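Local coordinates for D-isomer specific 2-hydroxyacid dehydrogenase family protein (Aeromonas salmonicida subsp. salmonicida, PDB 3HG7), which probably works as an NAD-dependent oxidoreductase acting on D-2-hydroxy acids, at residues N15-R20 / F285-A290; L68-S73 / Q291-N296; A76-L81 / Y90-V95. The protein carries 1 engineered substitution. All blocks are in the same frame, centred on the assembly; numbering follows the deposited sequence.

Contact 1 of 3, residues N15-R20 / F285-A290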
loop_
_atom_site.group_PDB
_atom_site.type_symbol
_atom_site.label_atom_id
_atom_site.label_comp_id
_atom_site.label_asym_id
_atom_site.label_seq_id
_atom_site.Cartn_x
_atom_site.Cartn_y
_atom_site.Cartn_z
ATOM N N ASN A 15 1.031 12.049 16.060
ATOM C CA ASN A 15 0.349 13.166 16.728
ATOM C C ASN A 15 1.157 14.461 16.840
ATOM O O ASN A 15 0.620 15.548 16.636
ATOM C CB ASN A 15 -0.060 12.764 18.148
ATOM C CG ASN A 15 -1.424 12.092 18.210
ATOM O OD1 ASN A 15 -2.148 12.033 17.221
ATOM N ND2 ASN A 15 -1.780 11.575 19.390
ATOM N N ALA A 16 2.418 14.355 17.255
ATOM C CA ALA A 16 3.210 15.544 17.476
ATOM C C ALA A 16 3.352 16.348 16.167
ATOM O O ALA A 16 3.168 17.573 16.159
ATOM C CB ALA A 16 4.582 15.188 18.094
ATOM N N HIS A 17 3.618 15.633 15.076
ATOM C CA HIS A 17 3.752 16.227 13.751
ATOM C C HIS A 17 2.385 16.785 13.309
ATOM O O HIS A 17 2.287 17.934 12.890
ATOM C CB HIS A 17 4.265 15.178 12.759
ATOM C CG HIS A 17 4.925 15.748 11.536
ATOM N ND1 HIS A 17 5.760 15.006 10.719
ATOM C CD2 HIS A 17 4.894 16.995 11.007
ATOM C CE1 HIS A 17 6.186 15.768 9.724
ATOM N NE2 HIS A 17 5.677 16.983 9.881
ATOM N N TYR A 18 1.333 15.984 13.426
ATOM C CA TYR A 18 -0.015 16.492 13.046
ATOM C C TYR A 18 -0.428 17.743 13.815
ATOM O O TYR A 18 -1.033 18.680 13.244
ATOM C CB TYR A 18 -1.088 15.391 13.171
ATOM C CG TYR A 18 -0.968 14.390 12.052
ATOM C CD1 TYR A 18 -1.054 14.810 10.710
ATOM C CD2 TYR A 18 -0.785 13.032 12.314
ATOM C CE1 TYR A 18 -0.895 13.897 9.662
ATOM C CE2 TYR A 18 -0.653 12.119 11.287
ATOM C CZ TYR A 18 -0.713 12.555 9.956
ATOM O OH TYR A 18 -0.591 11.655 8.902
ATOM N N GLU A 19 -0.162 17.747 15.121
ATOM C CA GLU A 19 -0.557 18.892 15.957
ATOM C C GLU A 19 0.150 20.172 15.514
ATOM O O GLU A 19 -0.488 21.231 15.440
ATOM C CB GLU A 19 -0.290 18.604 17.439
ATOM C CG GLU A 19 -0.658 19.729 18.389
ATOM C CD GLU A 19 -0.479 19.339 19.844
ATOM O OE1 GLU A 19 0.641 18.955 20.213
ATOM O OE2 GLU A 19 -1.461 19.422 20.609
ATOM N N ARG A 20 1.453 20.056 15.248
ATOM C CA ARG A 20 2.249 21.177 14.750
ATOM C C ARG A 20 1.671 21.669 13.428
ATOM O O ARG A 20 1.426 22.856 13.273
ATOM C CB ARG A 20 3.721 20.784 14.573
ATOM C CG ARG A 20 4.566 21.797 13.806
ATOM C CD ARG A 20 6.059 21.570 14.002
ATOM N NE ARG A 20 6.504 20.276 13.505
ATOM C CZ ARG A 20 6.537 19.929 12.224
ATOM N NH1 ARG A 20 6.120 20.769 11.287
ATOM N NH2 ARG A 20 6.976 18.728 11.885
ATOM N N PHE A 285 3.007 10.124 4.931
ATOM C CA PHE A 285 3.821 11.173 5.510
ATOM C C PHE A 285 2.932 12.295 6.000
ATOM O O PHE A 285 1.995 12.684 5.272
ATOM C CB PHE A 285 4.863 11.656 4.502
ATOM C CG PHE A 285 6.047 10.723 4.405
ATOM C CD1 PHE A 285 7.181 10.927 5.195
ATOM C CD2 PHE A 285 5.997 9.595 3.591
ATOM C CE1 PHE A 285 8.253 10.037 5.121
ATOM C CE2 PHE A 285 7.079 8.703 3.531
ATOM C CZ PHE A 285 8.191 8.939 4.288
ATOM N N PRO A 286 3.180 12.806 7.231
ATOM C CA PRO A 286 2.168 13.701 7.811
ATOM C C PRO A 286 1.970 14.975 7.001
ATOM O O PRO A 286 0.841 15.435 6.884
ATOM C CB PRO A 286 2.723 14.020 9.203
ATOM C CG PRO A 286 3.546 12.813 9.539
ATOM C CD PRO A 286 4.172 12.363 8.238
ATOM N N ASP A 287 3.043 15.516 6.417
ATOM C CA ASP A 287 2.914 16.715 5.585
ATOM C C ASP A 287 1.873 16.504 4.487
ATOM O O ASP A 287 1.065 17.399 4.211
ATOM C CB ASP A 287 4.267 17.155 4.992
ATOM C CG ASP A 287 5.243 17.658 6.056
ATOM O OD1 ASP A 287 5.871 16.821 6.739
ATOM O OD2 ASP A 287 5.409 18.887 6.205
ATOM N N ASP A 288 1.851 15.326 3.870
ATOM C CA ASP A 288 0.883 15.099 2.797
ATOM C C ASP A 288 -0.504 14.732 3.292
ATOM O O ASP A 288 -1.506 15.127 2.692
ATOM C CB ASP A 288 1.377 14.042 1.836
ATOM C CG ASP A 288 2.529 14.540 0.982
ATOM O OD1 ASP A 288 2.805 15.760 0.953
ATOM O OD2 ASP A 288 3.149 13.712 0.323
ATOM N N VAL A 289 -0.552 13.980 4.385
ATOM C CA VAL A 289 -1.838 13.607 4.979
ATOM C C VAL A 289 -2.526 14.867 5.559
ATOM O O VAL A 289 -3.733 15.020 5.435
ATOM C CB VAL A 289 -1.678 12.508 6.066
ATOM C CG1 VAL A 289 -3.029 12.206 6.751
ATOM C CG2 VAL A 289 -1.113 11.223 5.477
ATOM N N ALA A 290 -1.762 15.773 6.167
ATOM C CA ALA A 290 -2.358 16.982 6.745
ATOM C C ALA A 290 -2.979 17.852 5.670
ATOM O O ALA A 290 -4.012 18.485 5.890
ATOM C CB ALA A 290 -1.339 17.763 7.530
#
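Pro-286 is the bump of this contact, and the hollow that receives it is the notch between the rings of His-17 and Tyr-18. Its CB lies over one face of each ring, 3.7 Å from the ring centroid of His-17 and 4.0 Å from the ring centroid of Tyr-18, making a CH-pi contact with both. Proline suits the place twice over: its compact ring fills the notch, and in the first turn of a helix, just after the N-cap residue Phe-285, its missing N-H costs no backbone bond. The imidazole is brought over the proline because its CG lies opposite the backbone N (chi1 -158°). Farther out on this ring, Asp-287 bends its carboxylate back toward the histidine, and OD1 comes to 3.2 Å from NE2 of His-17, the two planes nearly perpendicular.

On the side facing the sheet, the long flat ring of Tyr-18 carries its hydroxyl to the start of the second helix, where OH ends 3.2 Å from CB of Val-289, a tight fit at the ring edge. Ala-290 offers just a methyl, whose CB approaches CD1 of Tyr-18 at 4.3 Å.

The axes of the two short helical segments approach to 9.8 Å and cross at -50°, near the value common for helices packed ridges-into-grooves. Leu-21 of helix 15-24 extends the apolar seam to Pro-286 and Ala-290, while Tyr-18 and Val-289 both rest on Met-52 of strand 50-53, so that the helix returning from the far end of the chain packs beside the first one against the five-stranded parallel sheet.

Contact 2 of 3, residues L68-S73 / Q291-N296; sequences LSWFQS and QIFVRN
The indole of Trp-70 and the phenyl ring of Phe-293 lie nearly parallel, their planes 10° apart, but are slid so far past each other that they hardly overlap, with 5.0 Å between the centroids of the phenyl and the six-membered indole ring. At the rims, CH2 of Trp-70 touches CE1 of Phe-293 at 3.6 Å. The backbone O of Phe-293 sits in the indole plane at its edge, and CB of Gln-72 meets the edge of the phenyl in turn. CB of Asn-296 presses obliquely on CZ2 of Trp-70, 3.4 Å away.

This is a helix packed along a parallel sheet, in the flavodoxin-like substrate-binding domain of the 2-hydroxyacid dehydrogenase fold: segment 291-296 of helix 286-301 runs nearly antiparallel (157°) to the short strand 70-73, and large aromatics fill the space between them.

Two amides bring polarity into this buried layer. Asn-296 ND2 donates to Gln-72 OE1 over 3.2 Å, in the carbonyl plane and with the amides almost coplanar. A bend at chi2 (66°) turns the glutamine amide so that NE2 reaches Ser-73 O at 2.9 Å. Thr-93 OG1 also bonds to Gln-72 OE1 and accepts from Trp-70 NE1, while Asn-296 OD1 takes the backbone N-H of Asp-307.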
loop_
_atom_site.group_PDB
_atom_site.type_symbol
_atom_site.label_atom_id
_atom_site.label_comp_id
_atom_site.label_asym_id
_atom_site.label_seq_id
_atom_site.Cartn_x
_atom_site.Cartn_y
_atom_site.Cartn_z
ATOM N N LEU A 68 -19.193 11.924 16.824
ATOM C CA LEU A 68 -18.352 11.838 15.628
ATOM C C LEU A 68 -19.146 11.952 14.321
ATOM O O LEU A 68 -20.116 11.212 14.130
ATOM C CB LEU A 68 -17.551 10.527 15.631
ATOM C CG LEU A 68 -16.617 10.317 14.426
ATOM C CD1 LEU A 68 -15.498 11.360 14.421
ATOM C CD2 LEU A 68 -16.024 8.939 14.442
ATOM N N SER A 69 -18.719 12.889 13.474
ATOM C CA SER A 69 -19.285 13.203 12.171
ATOM C C SER A 69 -18.380 12.792 11.019
ATOM O O SER A 69 -18.856 12.365 9.936
ATOM C CB SER A 69 -19.481 14.726 12.095
ATOM O OG SER A 69 -20.576 15.071 12.925
ATOM N N TRP A 70 -17.078 12.997 11.219
ATOM C CA TRP A 70 -16.065 12.709 10.185
ATOM C C TRP A 70 -14.731 12.200 10.778
ATOM O O TRP A 70 -14.125 12.810 11.663
ATOM C CB TRP A 70 -15.851 13.921 9.283
ATOM C CG TRP A 70 -14.687 13.810 8.370
ATOM C CD1 TRP A 70 -14.309 12.721 7.616
ATOM C CD2 TRP A 70 -13.711 14.820 8.132
ATOM N NE1 TRP A 70 -13.164 13.009 6.936
ATOM C CE2 TRP A 70 -12.765 14.285 7.247
ATOM C CE3 TRP A 70 -13.530 16.124 8.615
ATOM C CZ2 TRP A 70 -11.639 15.009 6.815
ATOM C CZ3 TRP A 70 -12.426 16.848 8.184
ATOM C CH2 TRP A 70 -11.497 16.289 7.279
ATOM N N PHE A 71 -14.310 11.050 10.268
ATOM C CA PHE A 71 -13.042 10.390 10.664
ATOM C C PHE A 71 -12.172 10.345 9.417
ATOM O O PHE A 71 -12.516 9.710 8.416
ATOM C CB PHE A 71 -13.387 8.976 11.134
ATOM C CG PHE A 71 -12.208 8.123 11.558
ATOM C CD1 PHE A 71 -10.901 8.556 11.448
ATOM C CD2 PHE A 71 -12.451 6.831 11.993
ATOM C CE1 PHE A 71 -9.809 7.693 11.810
ATOM C CE2 PHE A 71 -11.393 5.983 12.355
ATOM C CZ PHE A 71 -10.075 6.433 12.243
ATOM N N GLN A 72 -11.067 11.066 9.468
ATOM C CA GLN A 72 -10.023 10.983 8.453
ATOM C C GLN A 72 -8.992 9.953 8.925
ATOM O O GLN A 72 -8.262 10.206 9.912
ATOM C CB GLN A 72 -9.326 12.322 8.278
ATOM C CG GLN A 72 -8.118 12.281 7.296
ATOM C CD GLN A 72 -8.543 12.002 5.876
ATOM O OE1 GLN A 72 -9.361 12.745 5.289
ATOM N NE2 GLN A 72 -8.008 10.916 5.301
ATOM N N SER A 73 -8.961 8.813 8.245
ATOM C CA SER A 73 -7.901 7.797 8.456
ATOM C C SER A 73 -6.559 8.298 7.919
ATOM O O SER A 73 -6.503 8.981 6.906
ATOM C CB SER A 73 -8.259 6.463 7.792
ATOM O OG SER A 73 -7.138 5.565 7.821
ATOM N N GLN A 291 -2.342 17.881 4.499
ATOM C CA GLN A 291 -2.856 18.590 3.347
ATOM C C GLN A 291 -4.198 17.994 2.911
ATOM O O GLN A 291 -5.125 18.740 2.608
ATOM C CB GLN A 291 -1.817 18.524 2.206
ATOM C CG GLN A 291 -2.076 19.447 1.025
ATOM C CD GLN A 291 -0.978 19.349 -0.054
ATOM O OE1 GLN A 291 -1.027 20.060 -1.063
ATOM N NE2 GLN A 291 0.007 18.482 0.164
ATOM N N ILE A 292 -4.310 16.662 2.918
ATOM C CA ILE A 292 -5.582 15.970 2.616
ATOM C C ILE A 292 -6.651 16.331 3.646
ATOM O O ILE A 292 -7.800 16.626 3.288
ATOM C CB ILE A 292 -5.404 14.441 2.535
ATOM C CG1 ILE A 292 -4.611 14.074 1.268
ATOM C CG2 ILE A 292 -6.741 13.707 2.508
ATOM C CD1 ILE A 292 -4.167 12.594 1.233
ATOM N N PHE A 293 -6.240 16.329 4.906
ATOM C CA PHE A 293 -7.143 16.689 6.001
ATOM C C PHE A 293 -7.673 18.118 5.841
ATOM O O PHE A 293 -8.882 18.342 5.873
ATOM C CB PHE A 293 -6.494 16.510 7.374
ATOM C CG PHE A 293 -7.403 16.976 8.505
ATOM C CD1 PHE A 293 -8.348 16.112 9.054
ATOM C CD2 PHE A 293 -7.361 18.295 8.948
ATOM C CE1 PHE A 293 -9.215 16.543 10.071
ATOM C CE2 PHE A 293 -8.246 18.762 9.922
ATOM C CZ PHE A 293 -9.174 17.879 10.501
ATOM N N VAL A 294 -6.785 19.085 5.650
ATOM C CA VAL A 294 -7.233 20.479 5.561
ATOM C C VAL A 294 -8.126 20.745 4.330
ATOM O O VAL A 294 -9.100 21.486 4.441
ATOM C CB VAL A 294 -6.022 21.451 5.642
ATOM C CG1 VAL A 294 -6.406 22.877 5.244
ATOM C CG2 VAL A 294 -5.423 21.396 7.036
ATOM N N ARG A 295 -7.831 20.127 3.185
ATOM C CA ARG A 295 -8.697 20.301 2.001
ATOM C C ARG A 295 -10.078 19.684 2.271
ATOM O O ARG A 295 -11.101 20.278 1.957
ATOM C CB ARG A 295 -8.056 19.742 0.701
ATOM C CG ARG A 295 -6.846 20.523 0.175
ATOM C CD ARG A 295 -6.385 20.038 -1.232
ATOM N NE ARG A 295 -6.598 18.600 -1.421
ATOM C CZ ARG A 295 -5.630 17.686 -1.503
ATOM N NH1 ARG A 295 -5.946 16.403 -1.658
ATOM N NH2 ARG A 295 -4.354 18.050 -1.427
ATOM N N ASN A 296 -10.092 18.496 2.879
ATOM C CA ASN A 296 -11.343 17.848 3.263
ATOM C C ASN A 296 -12.090 18.622 4.341
ATOM O O ASN A 296 -13.316 18.664 4.337
ATOM C CB ASN A 296 -11.096 16.400 3.708
ATOM C CG ASN A 296 -11.342 15.378 2.584
ATOM O OD1 ASN A 296 -11.986 15.672 1.561
ATOM N ND2 ASN A 296 -10.863 14.161 2.800
#

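Contact 3 of 3, residues A76-L81 / Y90-V95; sequences AGVDVL and YQLTNV
A parallel crossover without a regular helix joins strand 70-73 to strand 91-93, and here its first half, from Ala-76 to the short 3-10 turn at Leu-81, folds back over the very strand it leads to, meeting Asn-94, Leu-92 and Tyr-90. In this flavodoxin-like domain strand 91-93 is the outermost of five parallel strands, with Leu-92 also bonded through its backbone to Ile-310, and the crossover covers one side of it. In relatives the corresponding loop faces the cleft between the two domains and helps to bind substrate. A similar place is probable here, since Asp-79 forms a salt bridge to Arg-231 of the NAD-binding part; a glycerol close to Ala-76, probably from the crystallisation liquor, is only a weak hint of a pocket.

At Ala-76 the loop is held by one nearly straight hydrogen bond: Asn-94 ND2 donates to Ala-76 O at 2.9 Å, with 176° at the hydrogen. The donor lies in the carbonyl plane on a lone pair of the oxygen. Asparagine fits because its short amide, set between the backbone N and carbonyl carbon (chi1 73°), can reach a neighbouring backbone as a peptide would. Beside it, the small Ala-76 lets the chains run close, its CB 3.6 Å from Val-95 O.

Next along the loop the contact turns apolar. Val-78 and Leu-92 meet tip to tip, Val-78 CB lying 4.1 Å from Leu-92 CD2, and Val-78 CG1 also touches Asn-94 CB at 4.0 Å. Leu-81 crosses Leu-92 at about a right angle, its CD1 resting against both methyls and 3.7 Å from Leu-92 CD1; Phe-71 backs both leucines. At Leu-81 a water accepts from Tyr-90 OH at 2.6 Å and donates to Leu-81 O at 2.9 Å.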
loop_
_atom_site.group_PDB
_atom_site.type_symbol
_atom_site.label_atom_id
_atom_site.label_comp_id
_atom_site.label_asym_id
_atom_site.label_seq_id
_atom_site.Cartn_x
_atom_site.Cartn_y
_atom_site.Cartn_z
ATOM N N ALA A 76 -4.275 4.313 4.060
ATOM C CA ALA A 76 -5.117 3.928 2.950
ATOM C C ALA A 76 -6.048 2.786 3.352
ATOM O O ALA A 76 -7.206 2.765 2.969
ATOM C CB ALA A 76 -4.220 3.482 1.748
ATOM N N GLY A 77 -5.542 1.835 4.127
ATOM C CA GLY A 77 -6.332 0.646 4.458
ATOM C C GLY A 77 -7.235 0.893 5.663
ATOM O O GLY A 77 -6.752 1.309 6.714
ATOM N N VAL A 78 -8.524 0.603 5.527
ATOM C CA VAL A 78 -9.504 0.898 6.600
ATOM C C VAL A 78 -10.360 -0.324 6.869
ATOM O O VAL A 78 -11.391 -0.235 7.520
ATOM C CB VAL A 78 -10.427 2.130 6.284
ATOM C CG1 VAL A 78 -9.616 3.437 6.255
ATOM C CG2 VAL A 78 -11.233 1.917 4.974
ATOM N N ASP A 79 -9.930 -1.486 6.363
ATOM C CA ASP A 79 -10.766 -2.679 6.486
ATOM C C ASP A 79 -11.232 -3.021 7.877
ATOM O O ASP A 79 -12.329 -3.542 8.050
ATOM C CB ASP A 79 -10.118 -3.892 5.819
ATOM C CG ASP A 79 -10.213 -3.822 4.335
ATOM O OD1 ASP A 79 -9.387 -3.106 3.730
ATOM O OD2 ASP A 79 -11.132 -4.458 3.773
ATOM N N VAL A 80 -10.433 -2.710 8.886
ATOM C CA VAL A 80 -10.836 -3.026 10.245
ATOM C C VAL A 80 -12.078 -2.231 10.686
ATOM O O VAL A 80 -12.751 -2.607 11.639
ATOM C CB VAL A 80 -9.673 -2.859 11.256
ATOM C CG1 VAL A 80 -8.487 -3.796 10.885
ATOM C CG2 VAL A 80 -9.234 -1.385 11.361
ATOM N N LEU A 81 -12.380 -1.150 9.966
ATOM C CA LEU A 81 -13.536 -0.293 10.269
ATOM C C LEU A 81 -14.810 -0.687 9.509
ATOM O O LEU A 81 -15.883 -0.112 9.741
ATOM C CB LEU A 81 -13.187 1.181 10.026
ATOM C CG LEU A 81 -11.906 1.716 10.681
ATOM C CD1 LEU A 81 -11.620 3.114 10.175
ATOM C CD2 LEU A 81 -12.046 1.724 12.214
ATOM N N TYR A 90 -21.231 7.937 10.605
ATOM C CA TYR A 90 -20.259 9.001 10.387
ATOM C C TYR A 90 -19.626 8.853 8.988
ATOM O O TYR A 90 -19.772 7.807 8.321
ATOM C CB TYR A 90 -19.164 8.988 11.488
ATOM C CG TYR A 90 -18.226 7.794 11.396
ATOM C CD1 TYR A 90 -18.542 6.587 12.008
ATOM C CD2 TYR A 90 -17.056 7.869 10.637
ATOM C CE1 TYR A 90 -17.706 5.479 11.892
ATOM C CE2 TYR A 90 -16.193 6.776 10.526
ATOM C CZ TYR A 90 -16.533 5.581 11.165
ATOM O OH TYR A 90 -15.690 4.486 11.049
ATOM N N GLN A 91 -18.916 9.883 8.544
ATOM C CA GLN A 91 -18.229 9.835 7.264
ATOM C C GLN A 91 -16.809 9.370 7.501
ATOM O O GLN A 91 -16.072 10.003 8.251
ATOM C CB GLN A 91 -18.169 11.202 6.602
ATOM C CG GLN A 91 -19.531 11.829 6.322
ATOM C CD GLN A 91 -19.450 12.819 5.195
ATOM O OE1 GLN A 91 -19.274 12.440 4.036
ATOM N NE2 GLN A 91 -19.521 14.096 5.528
ATOM N N LEU A 92 -16.430 8.284 6.852
ATOM C CA LEU A 92 -15.026 7.835 6.899
ATOM C C LEU A 92 -14.328 8.190 5.585
ATOM O O LEU A 92 -14.856 7.882 4.503
ATOM C CB LEU A 92 -14.966 6.322 7.122
ATOM C CG LEU A 92 -13.581 5.652 7.077
ATOM C CD1 LEU A 92 -12.635 6.126 8.216
ATOM C CD2 LEU A 92 -13.854 4.164 7.142
ATOM N N THR A 93 -13.155 8.833 5.672
ATOM C CA THR A 93 -12.285 9.004 4.499
ATOM C C THR A 93 -10.920 8.373 4.730
ATOM O O THR A 93 -10.430 8.315 5.856
ATOM C CB THR A 93 -12.076 10.479 4.143
ATOM O OG1 THR A 93 -11.565 11.144 5.288
ATOM C CG2 THR A 93 -13.406 11.149 3.719
ATOM N N ASN A 94 -10.297 7.901 3.663
ATOM C CA ASN A 94 -8.956 7.372 3.804
ATOM C C ASN A 94 -7.993 8.297 3.102
ATOM O O ASN A 94 -8.376 9.422 2.744
ATOM C CB ASN A 94 -8.900 5.942 3.286
ATOM C CG ASN A 94 -8.980 5.864 1.774
ATOM O OD1 ASN A 94 -9.539 6.751 1.117
ATOM N ND2 ASN A 94 -8.428 4.788 1.206
ATOM N N VAL A 95 -6.756 7.826 2.891
ATOM C CA VAL A 95 -5.710 8.582 2.238
ATOM C C VAL A 95 -5.495 7.953 0.855
ATOM O O VAL A 95 -5.271 6.739 0.745
ATOM C CB VAL A 95 -4.363 8.567 3.117
ATOM C CG1 VAL A 95 -3.212 9.128 2.320
ATOM C CG2 VAL A 95 -4.549 9.396 4.361
HETATM O O HOH W 1 -16.711 2.083 11.465
#

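How the contacts relate
Contacts 1 and 2 use successive turns of helix 286-301, which packs first against another helix and then against strand 70-73. Contact 3 covers the neighbouring strand 91-93 of the same sheet. Every touching residue of contact 2 is buried, and its amides are hydrogen-bonded. The other two run from a buried base to an exposed margin: a carboxylate beside an imidazole in contact 1, a loop alanine in contact 3. Contact 1 sets proline against rings, contact 2 mixes slid rings with a buried amide bond, and contact 3 is largely aliphatic. Strand pairing, with Ser-69 O 2.8 Å from Gln-91 N in a probable hydrogen bond, ties contact 2 to contact 3, whereas contacts 1 and 3 meet by packing of Val-289 on Val-95.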